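Local coordinates for protein TRAP dicarboxylate transporter-DctP subunit (Rhodobacter sphaeroides, PDB 4PE3) that probably captures a small organic acid in the periplasm and hands it to the membrane part of a TRAP-type transporter, at residues V172-P177 / I209-Y214; G143-G148 / M247-W252; I311-W316 / T332-L337; S38-N43 / M69-I74. All coordinates share one frame; numbering follows the deposited sequence. Where two conformers were deposited one is given.

Contact 1: V172-P177 / I209-Y214. With ZN (zinc ion), chain F.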
loop_
_atom_site.group_PDB
_atom_site.type_symbol
_atom_site.label_atom_id
_atom_site.label_comp_id
_atom_site.label_asym_id
_atom_site.label_seq_id
_atom_site.Cartn_x
_atom_site.Cartn_y
_atom_site.Cartn_z
ATOM N N VAL A 172 -12.587 -18.281 11.171
ATOM C CA VAL A 172 -12.548 -18.325 9.705
ATOM C C VAL A 172 -11.141 -18.639 9.252
ATOM O O VAL A 172 -10.174 -18.054 9.748
ATOM C CB VAL A 172 -13.005 -16.971 9.130
ATOM C CG1 VAL A 172 -12.940 -16.954 7.622
ATOM C CG2 VAL A 172 -14.445 -16.672 9.631
ATOM N N LYS A 173 -11.026 -19.580 8.316
ATOM C CA LYS A 173 -9.756 -19.910 7.700
ATOM C C LYS A 173 -9.479 -18.880 6.623
ATOM O O LYS A 173 -10.175 -18.846 5.620
ATOM C CB LYS A 173 -9.782 -21.320 7.111
ATOM C CG LYS A 173 -9.828 -22.387 8.192
ATOM C CD LYS A 173 -10.263 -23.761 7.685
ATOM C CE LYS A 173 -11.804 -23.851 7.503
ATOM N NZ LYS A 173 -12.360 -25.243 7.301
ATOM N N VAL A 174 -8.490 -18.016 6.869
ATOM C CA VAL A 174 -8.188 -16.889 5.982
ATOM C C VAL A 174 -6.797 -17.013 5.389
ATOM O O VAL A 174 -5.808 -17.000 6.116
ATOM C CB VAL A 174 -8.225 -15.549 6.779
ATOM C CG1 VAL A 174 -7.902 -14.372 5.876
ATOM C CG2 VAL A 174 -9.557 -15.345 7.486
ATOM N N ARG A 175 -6.697 -17.168 4.072
ATOM C CA ARG A 175 -5.390 -17.091 3.437
ATOM C C ARG A 175 -4.740 -15.737 3.742
ATOM O O ARG A 175 -5.295 -14.689 3.418
ATOM C CB ARG A 175 -5.495 -17.310 1.929
ATOM C CG ARG A 175 -4.137 -17.318 1.234
ATOM C CD ARG A 175 -3.764 -15.978 0.665
ATOM N NE ARG A 175 -2.498 -16.080 -0.068
ATOM C CZ ARG A 175 -2.051 -15.180 -0.934
ATOM N NH1 ARG A 175 -2.744 -14.077 -1.175
ATOM N NH2 ARG A 175 -0.893 -15.395 -1.559
ATOM N N SER A 176 -3.550 -15.798 4.321
ATOM C CA SER A 176 -2.895 -14.609 4.863
ATOM C C SER A 176 -1.410 -14.689 4.560
ATOM O O SER A 176 -0.775 -15.674 4.891
ATOM C CB SER A 176 -3.065 -14.556 6.390
ATOM O OG SER A 176 -4.405 -14.514 6.845
ATOM N N PRO A 177 -0.837 -13.640 3.964
ATOM C CA PRO A 177 0.623 -13.591 3.912
ATOM C C PRO A 177 1.228 -13.657 5.310
ATOM O O PRO A 177 0.672 -13.106 6.262
ATOM C CB PRO A 177 0.889 -12.238 3.257
ATOM C CG PRO A 177 -0.306 -12.001 2.391
ATOM C CD PRO A 177 -1.443 -12.531 3.213
ATOM N N ILE A 209 -9.644 -23.057 2.628
ATOM C CA ILE A 209 -9.863 -21.734 3.193
ATOM C C ILE A 209 -11.301 -21.280 2.932
ATOM O O ILE A 209 -11.962 -21.734 1.993
ATOM C CB ILE A 209 -8.885 -20.678 2.611
ATOM C CG1 ILE A 209 -8.933 -20.705 1.079
ATOM C CG2 ILE A 209 -7.469 -20.940 3.105
ATOM C CD1 ILE A 209 -8.108 -19.616 0.407
ATOM N N ASP A 210 -11.767 -20.369 3.772
ATOM C CA ASP A 210 -13.087 -19.772 3.704
ATOM C C ASP A 210 -13.046 -18.332 3.195
ATOM O O ASP A 210 -14.056 -17.752 2.801
ATOM C CB ASP A 210 -13.697 -19.655 5.128
ATOM C CG ASP A 210 -13.693 -20.959 5.932
ATOM O OD1 ASP A 210 -14.241 -21.979 5.455
ATOM O OD2 ASP A 210 -13.216 -20.949 7.098
ATOM N N ALA A 211 -11.859 -17.741 3.229
ATOM C CA ALA A 211 -11.670 -16.319 2.940
ATOM C C ALA A 211 -10.202 -16.083 2.582
ATOM O O ALA A 211 -9.350 -16.931 2.840
ATOM C CB ALA A 211 -12.053 -15.480 4.154
ATOM N N ALA A 212 -9.895 -14.925 2.024
ATOM C CA ALA A 212 -8.532 -14.659 1.615
ATOM C C ALA A 212 -8.209 -13.207 1.461
ATOM O O ALA A 212 -9.005 -12.424 0.961
ATOM C CB ALA A 212 -8.241 -15.359 0.279
ATOM N N ASP A 213 -6.986 -12.879 1.873
ATOM C CA ASP A 213 -6.245 -11.784 1.279
ATOM C C ASP A 213 -5.906 -12.171 -0.148
ATOM O O ASP A 213 -5.346 -13.233 -0.364
ATOM C CB ASP A 213 -4.959 -11.574 2.103
ATOM C CG ASP A 213 -4.055 -10.508 1.535
ATOM O OD1 ASP A 213 -3.781 -10.530 0.316
ATOM O OD2 ASP A 213 -3.578 -9.654 2.319
ATOM N N TYR A 214 -6.252 -11.333 -1.113
ATOM C CA TYR A 214 -5.781 -11.527 -2.468
ATOM C C TYR A 214 -5.313 -10.154 -2.950
ATOM O O TYR A 214 -4.199 -9.695 -2.531
ATOM C CB TYR A 214 -6.836 -12.223 -3.350
ATOM C CG TYR A 214 -6.248 -12.813 -4.616
ATOM C CD1 TYR A 214 -5.397 -13.911 -4.562
ATOM C CD2 TYR A 214 -6.515 -12.254 -5.852
ATOM C CE1 TYR A 214 -4.827 -14.430 -5.706
ATOM C CE2 TYR A 214 -5.953 -12.776 -7.011
ATOM C CZ TYR A 214 -5.128 -13.862 -6.919
ATOM O OH TYR A 214 -4.592 -14.380 -8.071
HETATM ZN ZN ZN F . -2.999 -8.961 -0.612
HETATM O O HOH W 1 -2.044 -7.977 0.976
HETATM O O HOH W 2 -1.470 -9.712 -1.653
#
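Val174 and Arg175 pair with Ala211 and Ala212 as parallel strand neighbours at the middle of a four-strand mixed sheet, in the α/β fold of TRAP solute-binding proteins. The axes of 173-175 and 211-213 approach to 4.3 Å, and Arg175 N donates to Ala211 O while Arg175 O accepts from Asp213 N. Toward the start of both strands, Lys173 and Asp210 grip each other reciprocally: Asp210 N reaches Lys173 O, and Asp210 OD2 takes Lys173 N at 2.9 Å on the anti side of the carboxylate. Were an alanine to stand here instead of Asp210, the amide of Lys173 would probably lose its acceptor and its ammonium a nearby opposite charge.

Arg175 can be followed outward. Its CB lies 3.8 Å from Ala212 CB and equally close to Ile209 CD1. The chain leaves with CG opposite the backbone N (chi1 -177°) and then bends at chi2, which carries CD to 3.3 Å from Asp213 O. At the tip NH1 donates to Asp213 O, with that oxygen nearly in the guanidinium plane, although the nitrogen stands well above the carbonyl plane. NE and NH2 are taken by Leu195 O and Ser197 OG, so three bonds fix the group's rotation.

Asp213 and Tyr214 turn to zinc, whose protein ligands also include Glu155. Asp213 OD1 binds the metal at 2.0 Å and Tyr214 O at 2.4 Å. The other carboxylate oxygen, Asp213 OD2, bonds His238 and accepts from a zinc-bound water at 2.6 Å.

Contact 2: G143-G148 / M247-W252; sequences GLQFIG and MNKQKW
Gln145 and Met247, a selenomethionine in this crystal, form the hydrogen-bonded pair near the end of an antiparallel ladder, where strand 243-248 turns straight into helix 249-253 beside the outermost strand 144-150 of a five-strand sheet. Gln145 N donates to Met247 O at 2.7 Å with the donor nearly along the C=O axis, and Met247 N returns a bond to Gln145 O. The next pair, Leu144 with Asn248, is non-hydrogen-bonded. Beyond it the first turn of the helix takes over: Lys249 N reaches Gly143 O at 2.9 Å, and Asn248, the N-cap, accepts from Lys251 N through OD1. Gly143 is itself the positive-phi residue of the Schellman motif that closes helix 131-139, so one glycine carbonyl joins the end of one helix to the start of another.

The side-chain evidence centres on Gln145. Its CG stands opposite the backbone N (chi1 -177°), and the bend at chi2 carries the amide past the CD1-NE1 side of the Trp252 indole, the two planes 7° apart. Gln145 CG itself lies over one ring face, a CH-pi contact 3.5 Å from the centroid of the five-membered ring of Trp252. Ile147 continues the apolar side, with CD1 3.9 Å from Met247 CG and CG1 4.0 Å from Trp252 CZ3. Helix 257-291 touches Trp252 through Ile263 and Thr264.

At the amide tip Lys249 NZ donates to Gln145 OE1 at 2.8 Å from above the carbonyl plane. Indole alongside and ammonium at the oxygen would restrict rotation of the amide, and the positive charge would probably polarise its carbonyl, though Asp253, a weak, long ion partner of Lys249, may temper this.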
loop_
_atom_site.group_PDB
_atom_site.type_symbol
_atom_site.label_atom_id
_atom_site.label_comp_id
_atom_site.label_asym_id
_atom_site.label_seq_id
_atom_site.Cartn_x
_atom_site.Cartn_y
_atom_site.Cartn_z
ATOM N N GLY A 143 20.778 8.296 2.179
ATOM C CA GLY A 143 21.091 9.210 1.091
ATOM C C GLY A 143 19.932 9.490 0.158
ATOM O O GLY A 143 20.167 9.955 -0.974
ATOM N N LEU A 144 18.708 9.197 0.608
ATOM C CA LEU A 144 17.496 9.411 -0.192
ATOM C C LEU A 144 16.622 10.521 0.375
ATOM O O LEU A 144 16.585 10.737 1.597
ATOM C CB LEU A 144 16.659 8.137 -0.262
ATOM C CG LEU A 144 17.033 7.073 -1.269
ATOM C CD1 LEU A 144 18.435 6.572 -1.132
ATOM C CD2 LEU A 144 16.058 5.908 -1.131
ATOM N N GLN A 145 15.941 11.240 -0.502
ATOM C CA GLN A 145 14.883 12.154 -0.138
ATOM C C GLN A 145 13.564 11.523 -0.556
ATOM O O GLN A 145 13.424 11.081 -1.697
ATOM C CB GLN A 145 15.045 13.473 -0.867
ATOM C CG GLN A 145 13.994 14.470 -0.464
ATOM C CD GLN A 145 14.177 14.952 0.963
ATOM O OE1 GLN A 145 15.223 14.723 1.596
ATOM N NE2 GLN A 145 13.156 15.623 1.489
ATOM N N PHE A 146 12.603 11.445 0.363
ATOM C CA PHE A 146 11.232 10.972 0.072
ATOM C C PHE A 146 10.469 12.122 -0.569
ATOM O O PHE A 146 10.359 13.190 0.016
ATOM C CB PHE A 146 10.547 10.515 1.367
ATOM C CG PHE A 146 9.102 10.141 1.197
ATOM C CD1 PHE A 146 8.757 8.961 0.588
ATOM C CD2 PHE A 146 8.095 10.966 1.662
ATOM C CE1 PHE A 146 7.430 8.603 0.437
ATOM C CE2 PHE A 146 6.761 10.601 1.522
ATOM C CZ PHE A 146 6.439 9.434 0.905
ATOM N N ILE A 147 10.022 11.937 -1.803
ATOM C CA ILE A 147 9.266 12.966 -2.516
ATOM C C ILE A 147 7.770 12.868 -2.204
ATOM O O ILE A 147 7.157 13.856 -1.805
ATOM C CB ILE A 147 9.483 12.874 -4.032
ATOM C CG1 ILE A 147 10.961 13.092 -4.346
ATOM C CG2 ILE A 147 8.631 13.913 -4.773
ATOM C CD1 ILE A 147 11.363 12.633 -5.731
ATOM N N GLY A 148 7.185 11.686 -2.384
ATOM C CA GLY A 148 5.783 11.505 -2.065
ATOM C C GLY A 148 5.344 10.067 -2.203
ATOM O O GLY A 148 6.095 9.190 -2.621
HETATM N N MSE A 247 14.348 9.940 -4.243
HETATM C CA MSE A 247 15.493 10.145 -5.123
HETATM C C MSE A 247 16.727 10.494 -4.325
HETATM O O MSE A 247 16.675 10.718 -3.099
HETATM C CB MSE A 247 15.190 11.226 -6.158
HETATM C CG MSE A 247 15.249 12.664 -5.681
HETATM SE SE MSE A 247 15.165 13.917 -7.178
HETATM C CE MSE A 247 16.935 13.549 -7.872
ATOM N N ASN A 248 17.842 10.559 -5.020
ATOM C CA ASN A 248 19.108 10.891 -4.425
ATOM C C ASN A 248 19.005 12.222 -3.718
ATOM O O ASN A 248 18.612 13.214 -4.300
ATOM C CB ASN A 248 20.164 10.974 -5.521
ATOM C CG ASN A 248 21.534 11.350 -4.968
ATOM O OD1 ASN A 248 21.808 12.507 -4.646
ATOM N ND2 ASN A 248 22.366 10.352 -4.815
ATOM N N LYS A 249 19.352 12.266 -2.438
ATOM C CA LYS A 249 19.116 13.473 -1.658
ATOM C C LYS A 249 20.060 14.625 -2.016
ATOM O O LYS A 249 19.643 15.772 -2.074
ATOM C CB LYS A 249 19.230 13.178 -0.183
ATOM C CG LYS A 249 18.904 14.405 0.683
ATOM C CD LYS A 249 18.742 14.044 2.100
ATOM C CE LYS A 249 18.614 15.278 2.914
ATOM N NZ LYS A 249 17.519 16.157 2.446
ATOM N N GLN A 250 21.309 14.307 -2.350
ATOM C CA GLN A 250 22.241 15.332 -2.835
ATOM C C GLN A 250 21.727 16.001 -4.100
ATOM O O GLN A 250 21.772 17.224 -4.232
ATOM C CB GLN A 250 23.629 14.735 -3.050
ATOM C CG GLN A 250 24.369 14.534 -1.744
ATOM C CD GLN A 250 25.716 13.862 -1.910
ATOM O OE1 GLN A 250 26.211 13.702 -3.023
ATOM N NE2 GLN A 250 26.308 13.445 -0.793
ATOM N N LYS A 251 21.180 15.209 -5.022
ATOM C CA LYS A 251 20.690 15.785 -6.266
ATOM C C LYS A 251 19.435 16.588 -6.014
ATOM O O LYS A 251 19.245 17.649 -6.587
ATOM C CB LYS A 251 20.472 14.709 -7.333
ATOM C CG LYS A 251 21.776 14.084 -7.821
ATOM C CD LYS A 251 21.557 13.018 -8.891
ATOM C CE LYS A 251 22.902 12.394 -9.282
ATOM N NZ LYS A 251 23.838 13.376 -9.845
ATOM N N TRP A 252 18.575 16.076 -5.143
ATOM C CA TRP A 252 17.374 16.792 -4.744
ATOM C C TRP A 252 17.743 18.143 -4.132
ATOM O O TRP A 252 17.217 19.185 -4.521
ATOM C CB TRP A 252 16.583 15.948 -3.732
ATOM C CG TRP A 252 15.449 16.665 -3.060
ATOM C CD1 TRP A 252 15.455 17.258 -1.821
ATOM C CD2 TRP A 252 14.139 16.866 -3.592
ATOM N NE1 TRP A 252 14.223 17.814 -1.557
ATOM C CE2 TRP A 252 13.398 17.578 -2.627
ATOM C CE3 TRP A 252 13.521 16.513 -4.792
ATOM C CZ2 TRP A 252 12.075 17.952 -2.835
ATOM C CZ3 TRP A 252 12.200 16.873 -4.987
ATOM C CH2 TRP A 252 11.496 17.586 -4.020
HETATM O O HOH W 3 22.370 11.847 -1.486
#

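Contact 3: I311-W316 / T332-L337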
loop_
_atom_site.group_PDB
_atom_site.type_symbol
_atom_site.label_atom_id
_atom_site.label_comp_id
_atom_site.label_asym_id
_atom_site.label_seq_id
_atom_site.Cartn_x
_atom_site.Cartn_y
_atom_site.Cartn_z
ATOM N N ILE A 311 -7.902 -4.063 17.220
ATOM C CA ILE A 311 -7.292 -5.377 17.282
ATOM C C ILE A 311 -5.897 -5.309 16.657
ATOM O O ILE A 311 -4.934 -5.824 17.201
ATOM C CB ILE A 311 -8.156 -6.424 16.565
ATOM C CG1 ILE A 311 -9.365 -6.744 17.433
ATOM C CG2 ILE A 311 -7.375 -7.688 16.321
ATOM C CD1 ILE A 311 -10.659 -6.672 16.710
ATOM N N ALA A 312 -5.808 -4.668 15.501
ATOM C CA ALA A 312 -4.553 -4.586 14.771
ATOM C C ALA A 312 -3.490 -3.843 15.583
ATOM O O ALA A 312 -2.304 -4.198 15.553
ATOM C CB ALA A 312 -4.792 -3.907 13.444
ATOM N N ARG A 313 -3.927 -2.834 16.321
ATOM C CA ARG A 313 -3.012 -2.000 17.106
ATOM C C ARG A 313 -2.188 -2.838 18.074
ATOM O O ARG A 313 -1.019 -2.563 18.303
ATOM C CB ARG A 313 -3.784 -0.927 17.868
ATOM C CG ARG A 313 -2.891 0.068 18.652
ATOM C CD ARG A 313 -3.565 0.516 19.944
ATOM N NE ARG A 313 -3.919 -0.622 20.785
ATOM C CZ ARG A 313 -3.057 -1.332 21.509
ATOM N NH1 ARG A 313 -1.777 -1.020 21.511
ATOM N NH2 ARG A 313 -3.489 -2.365 22.229
ATOM N N GLY A 314 -2.801 -3.851 18.676
ATOM C CA GLY A 314 -2.060 -4.737 19.553
ATOM C C GLY A 314 -0.888 -5.397 18.841
ATOM O O GLY A 314 0.173 -5.625 19.421
ATOM N N GLU A 315 -1.069 -5.696 17.562
ATOM C CA GLU A 315 0.013 -6.258 16.760
ATOM C C GLU A 315 1.000 -5.182 16.318
ATOM O O GLU A 315 2.198 -5.439 16.303
ATOM C CB GLU A 315 -0.520 -7.069 15.575
ATOM C CG GLU A 315 -1.291 -8.299 16.034
ATOM C CD GLU A 315 -0.444 -9.256 16.857
ATOM O OE1 GLU A 315 0.658 -9.633 16.385
ATOM O OE2 GLU A 315 -0.896 -9.667 17.949
ATOM N N TRP A 316 0.516 -3.993 15.961
ATOM C CA TRP A 316 1.447 -2.895 15.652
ATOM C C TRP A 316 2.373 -2.642 16.844
ATOM O O TRP A 316 3.560 -2.362 16.649
ATOM C CB TRP A 316 0.727 -1.586 15.315
ATOM C CG TRP A 316 -0.311 -1.621 14.235
ATOM C CD1 TRP A 316 -0.482 -2.554 13.235
ATOM C CD2 TRP A 316 -1.371 -0.677 14.084
ATOM N NE1 TRP A 316 -1.559 -2.217 12.474
ATOM C CE2 TRP A 316 -2.137 -1.079 12.975
ATOM C CE3 TRP A 316 -1.751 0.472 14.786
ATOM C CZ2 TRP A 316 -3.262 -0.377 12.555
ATOM C CZ3 TRP A 316 -2.864 1.163 14.379
ATOM C CH2 TRP A 316 -3.613 0.737 13.264
ATOM N N THR A 332 3.294 7.882 15.941
ATOM C CA THR A 332 2.796 8.871 15.002
ATOM C C THR A 332 1.491 8.423 14.361
ATOM O O THR A 332 0.558 9.218 14.223
ATOM C CB THR A 332 3.882 9.173 13.956
ATOM O OG1 THR A 332 5.047 9.661 14.629
ATOM C CG2 THR A 332 3.427 10.218 12.946
ATOM N N LEU A 333 1.430 7.141 13.993
ATOM C CA LEU A 333 0.242 6.550 13.390
ATOM C C LEU A 333 -0.931 6.545 14.351
ATOM O O LEU A 333 -2.020 6.961 14.002
ATOM C CB LEU A 333 0.568 5.127 12.955
ATOM C CG LEU A 333 -0.628 4.352 12.394
ATOM C CD1 LEU A 333 -1.152 4.999 11.116
ATOM C CD2 LEU A 333 -0.228 2.914 12.113
ATOM N N VAL A 334 -0.693 6.097 15.573
ATOM C CA VAL A 334 -1.777 5.998 16.540
ATOM C C VAL A 334 -2.274 7.388 16.928
ATOM O O VAL A 334 -3.479 7.590 17.082
ATOM C CB VAL A 334 -1.344 5.198 17.789
ATOM C CG1 VAL A 334 -2.359 5.348 18.917
ATOM C CG2 VAL A 334 -1.161 3.729 17.421
ATOM N N THR A 335 -1.364 8.346 17.081
ATOM C CA THR A 335 -1.776 9.719 17.315
ATOM C C THR A 335 -2.682 10.222 16.195
ATOM O O THR A 335 -3.732 10.799 16.460
ATOM C CB THR A 335 -0.553 10.651 17.476
ATOM O OG1 THR A 335 0.193 10.245 18.628
ATOM C CG2 THR A 335 -0.990 12.102 17.641
ATOM N N TYR A 336 -2.303 9.962 14.946
ATOM C CA TYR A 336 -3.097 10.379 13.792
ATOM C C TYR A 336 -4.504 9.755 13.782
ATOM O O TYR A 336 -5.509 10.451 13.628
ATOM C CB TYR A 336 -2.352 10.029 12.486
ATOM C CG TYR A 336 -3.154 10.386 11.260
ATOM C CD1 TYR A 336 -3.138 11.679 10.755
ATOM C CD2 TYR A 336 -3.957 9.444 10.635
ATOM C CE1 TYR A 336 -3.887 12.015 9.664
ATOM C CE2 TYR A 336 -4.706 9.774 9.536
ATOM C CZ TYR A 336 -4.678 11.055 9.063
ATOM O OH TYR A 336 -5.419 11.394 7.970
ATOM N N LEU A 337 -4.553 8.447 13.949
ATOM C CA LEU A 337 -5.821 7.722 13.939
ATOM C C LEU A 337 -6.740 8.187 15.059
ATOM O O LEU A 337 -7.938 8.360 14.832
ATOM C CB LEU A 337 -5.563 6.221 14.041
ATOM C CG LEU A 337 -4.794 5.636 12.853
ATOM C CD1 LEU A 337 -4.379 4.203 13.135
ATOM C CD2 LEU A 337 -5.620 5.692 11.575
#
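Trp316 presents both faces of its indole to protein: on one lie Ala312 O and Arg313 CA of its own helix, on the other Leu333 CD2 from segment 332-337. Leu333 CD2 makes a CH-pi contact, 4.0 Å from the centroid of the six-membered ring of Trp316 and 15° off the ring normal. At the edge, near the ring plane, Val334 CG2 comes within 4.2 Å of CE3 of Trp316. The Leu337 and Trp316 side chains run toward each other, with Leu337 CD1 lying 3.6 Å from Trp316 CH2.

The ring reaches across because CG of Trp316 sits beside the backbone N (chi1 -54°), while NE1 is tied to Val113 O, which holds the indole in its turn. Arg313 adds a smaller touch: its CG packs 4.2 Å from Val334 CG2, and its guanidinium goes to Glu317 and Tyr330 instead. No hydrogen bond links the two segments, and their axes stay 11.9 Å apart at 160°, so side chains span the antiparallel gap without close backbone approach.

Helices 302-320 and 324-339 follow one another as a helical hairpin. Helix 180-187 meets the first through Ile311 and Glu315; Pro112 and Trp116 touch Leu333, Met343 touches Val334, and Tyr336 stacks edge-to-face on Phe125 of helix 119-128.

Contact 4: S38-N43 / M69-I74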
loop_
_atom_site.group_PDB
_atom_site.type_symbol
_atom_site.label_atom_id
_atom_site.label_comp_id
_atom_site.label_asym_id
_atom_site.label_seq_id
_atom_site.Cartn_x
_atom_site.Cartn_y
_atom_site.Cartn_z
ATOM N N SER A 38 9.505 -0.704 -9.087
ATOM C CA SER A 38 9.375 -2.089 -8.621
ATOM C C SER A 38 8.491 -2.950 -9.542
ATOM O O SER A 38 8.353 -4.148 -9.334
ATOM C CB SER A 38 8.810 -2.104 -7.191
ATOM O OG SER A 38 7.591 -1.408 -7.166
ATOM N N ASP A 39 7.886 -2.340 -10.555
ATOM C CA ASP A 39 7.014 -3.066 -11.468
ATOM C C ASP A 39 7.688 -3.280 -12.820
ATOM O O ASP A 39 8.572 -2.516 -13.226
ATOM C CB ASP A 39 5.719 -2.298 -11.634
ATOM C CG ASP A 39 4.938 -2.190 -10.344
ATOM O OD1 ASP A 39 4.731 -3.227 -9.702
ATOM O OD2 ASP A 39 4.546 -1.075 -9.958
ATOM N N PRO A 40 7.276 -4.331 -13.525
ATOM C CA PRO A 40 7.812 -4.591 -14.855
ATOM C C PRO A 40 7.075 -3.824 -15.947
ATOM O O PRO A 40 5.951 -3.375 -15.731
ATOM C CB PRO A 40 7.561 -6.089 -15.025
ATOM C CG PRO A 40 6.295 -6.329 -14.252
ATOM C CD PRO A 40 6.376 -5.410 -13.072
ATOM N N ALA A 41 7.680 -3.732 -17.132
ATOM C CA ALA A 41 6.960 -3.227 -18.293
ATOM C C ALA A 41 5.748 -4.102 -18.523
ATOM O O ALA A 41 5.804 -5.313 -18.316
ATOM C CB ALA A 41 7.854 -3.232 -19.521
ATOM N N GLY A 42 4.654 -3.475 -18.929
ATOM C CA GLY A 42 3.414 -4.186 -19.166
ATOM C C GLY A 42 2.433 -3.939 -18.038
ATOM O O GLY A 42 1.240 -3.712 -18.274
ATOM N N ASN A 43 2.954 -3.962 -16.811
ATOM C CA ASN A 43 2.152 -3.901 -15.599
ATOM C C ASN A 43 1.394 -2.570 -15.528
ATOM O O ASN A 43 1.909 -1.520 -15.927
ATOM C CB ASN A 43 3.095 -4.124 -14.393
ATOM C CG ASN A 43 2.481 -3.774 -13.077
ATOM O OD1 ASN A 43 2.236 -2.611 -12.798
ATOM N ND2 ASN A 43 2.295 -4.770 -12.218
HETATM N N MSE A 69 12.437 3.221 -15.535
HETATM C CA MSE A 69 12.988 1.933 -15.929
HETATM C C MSE A 69 12.305 0.809 -15.157
HETATM O O MSE A 69 12.136 0.897 -13.954
HETATM C CB MSE A 69 14.490 1.927 -15.651
HETATM C CG MSE A 69 15.251 3.016 -16.405
HETATM SE SE MSE A 69 17.102 3.223 -15.819
HETATM C CE MSE A 69 16.807 3.398 -13.903
ATOM N N PRO A 70 11.918 -0.269 -15.842
ATOM C CA PRO A 70 11.248 -1.362 -15.123
ATOM C C PRO A 70 12.138 -2.003 -14.060
ATOM O O PRO A 70 13.368 -1.859 -14.068
ATOM C CB PRO A 70 10.930 -2.383 -16.218
ATOM C CG PRO A 70 11.150 -1.696 -17.494
ATOM C CD PRO A 70 12.033 -0.521 -17.283
ATOM N N VAL A 71 11.505 -2.692 -13.121
ATOM C CA VAL A 71 12.213 -3.368 -12.044
ATOM C C VAL A 71 13.342 -4.235 -12.583
ATOM O O VAL A 71 13.180 -4.942 -13.575
ATOM C CB VAL A 71 11.225 -4.207 -11.208
ATOM C CG1 VAL A 71 10.608 -5.297 -12.059
ATOM C CG2 VAL A 71 11.921 -4.751 -9.949
ATOM N N GLY A 72 14.488 -4.150 -11.906
ATOM C CA GLY A 72 15.636 -4.977 -12.205
ATOM C C GLY A 72 16.485 -4.516 -13.373
ATOM O O GLY A 72 17.425 -5.217 -13.746
ATOM N N THR A 73 16.164 -3.363 -13.961
ATOM C CA THR A 73 16.917 -2.892 -15.127
ATOM C C THR A 73 18.366 -2.660 -14.797
ATOM O O THR A 73 19.250 -3.126 -15.507
ATOM C CB THR A 73 16.399 -1.555 -15.651
ATOM O OG1 THR A 73 15.101 -1.742 -16.195
ATOM C CG2 THR A 73 17.312 -1.015 -16.740
ATOM N N ILE A 74 18.594 -1.910 -13.725
ATOM C CA ILE A 74 19.934 -1.501 -13.358
ATOM C C ILE A 74 20.400 -2.277 -12.139
ATOM O O ILE A 74 21.555 -2.699 -12.090
ATOM C CB ILE A 74 20.006 0.014 -13.092
ATOM C CG1 ILE A 74 19.489 0.792 -14.298
ATOM C CG2 ILE A 74 21.442 0.427 -12.788
ATOM C CD1 ILE A 74 20.384 0.637 -15.542
#
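Asp39 and Val71 join two surface loops at the C-terminal ends of neighbouring parallel strands, 32-37 and 65-69, the strands of a beta-alpha-beta crossover whose helix is 44-59. The evidence is one backbone bond with apolar contacts around it. Val71 N donates to Asp39 O at 2.9 Å; the N-H points almost straight at the oxygen (170°), yet the donor stands 48° out of the carbonyl plane.

Each loop carries a type II turn, Pro40 to Asn43 and Pro70 to Thr73, with a positive-phi glycine, Gly42 or Gly72, at its third position. The first turn runs into helix 44-59, where Asn43 is the N-cap and its OD1 accepts from Phe46 N.

Val71 reaches over the Ser38-Asp39 peptide. Val71 CB is 3.4 Å from Ser38 O, and its CG1, held between the backbone N and the carbonyl carbon (chi1 63°), lies 3.6 Å from Asp39 C and 4.3 Å from Pro40 CB. An alanine in place of Val71 would remove both methyls and is likely to open a gap beside the Asp39 carbonyl and the Pro40 ring. The Pro70 ring covers the start of the other turn, CB 3.6 Å from Ala41 N and CG 4.2 Å from Ala41 CB; Phe46 of the helix touches the same ring.

Within the second turn, Thr73 N and Thr73 OG1 both grip Pro70 O from the same face of its plane, and the hydroxyl bond, Thr73 OG1 to Pro70 O, measures 2.7 Å.

How the contacts relate
From the N terminus, contact 4 closes first, bringing 69-74 back to 38-43 after a single helix and strand. Contact 2 then opens at 143-148 and closes only at 247-252; within that long loop lies contact 1, joining 172-177 to 209-214. Contact 3 follows in series and ties the last two helices together; no pair of contacts crosses. Contacts 2 and 4 sit near opposite edges of the same five-strand sheet, their centres about 20 Å apart, whereas contact 1 belongs to the four-strand sheet, its centre about 38 Å from that of contact 2, on opposite sides of the chain's centre.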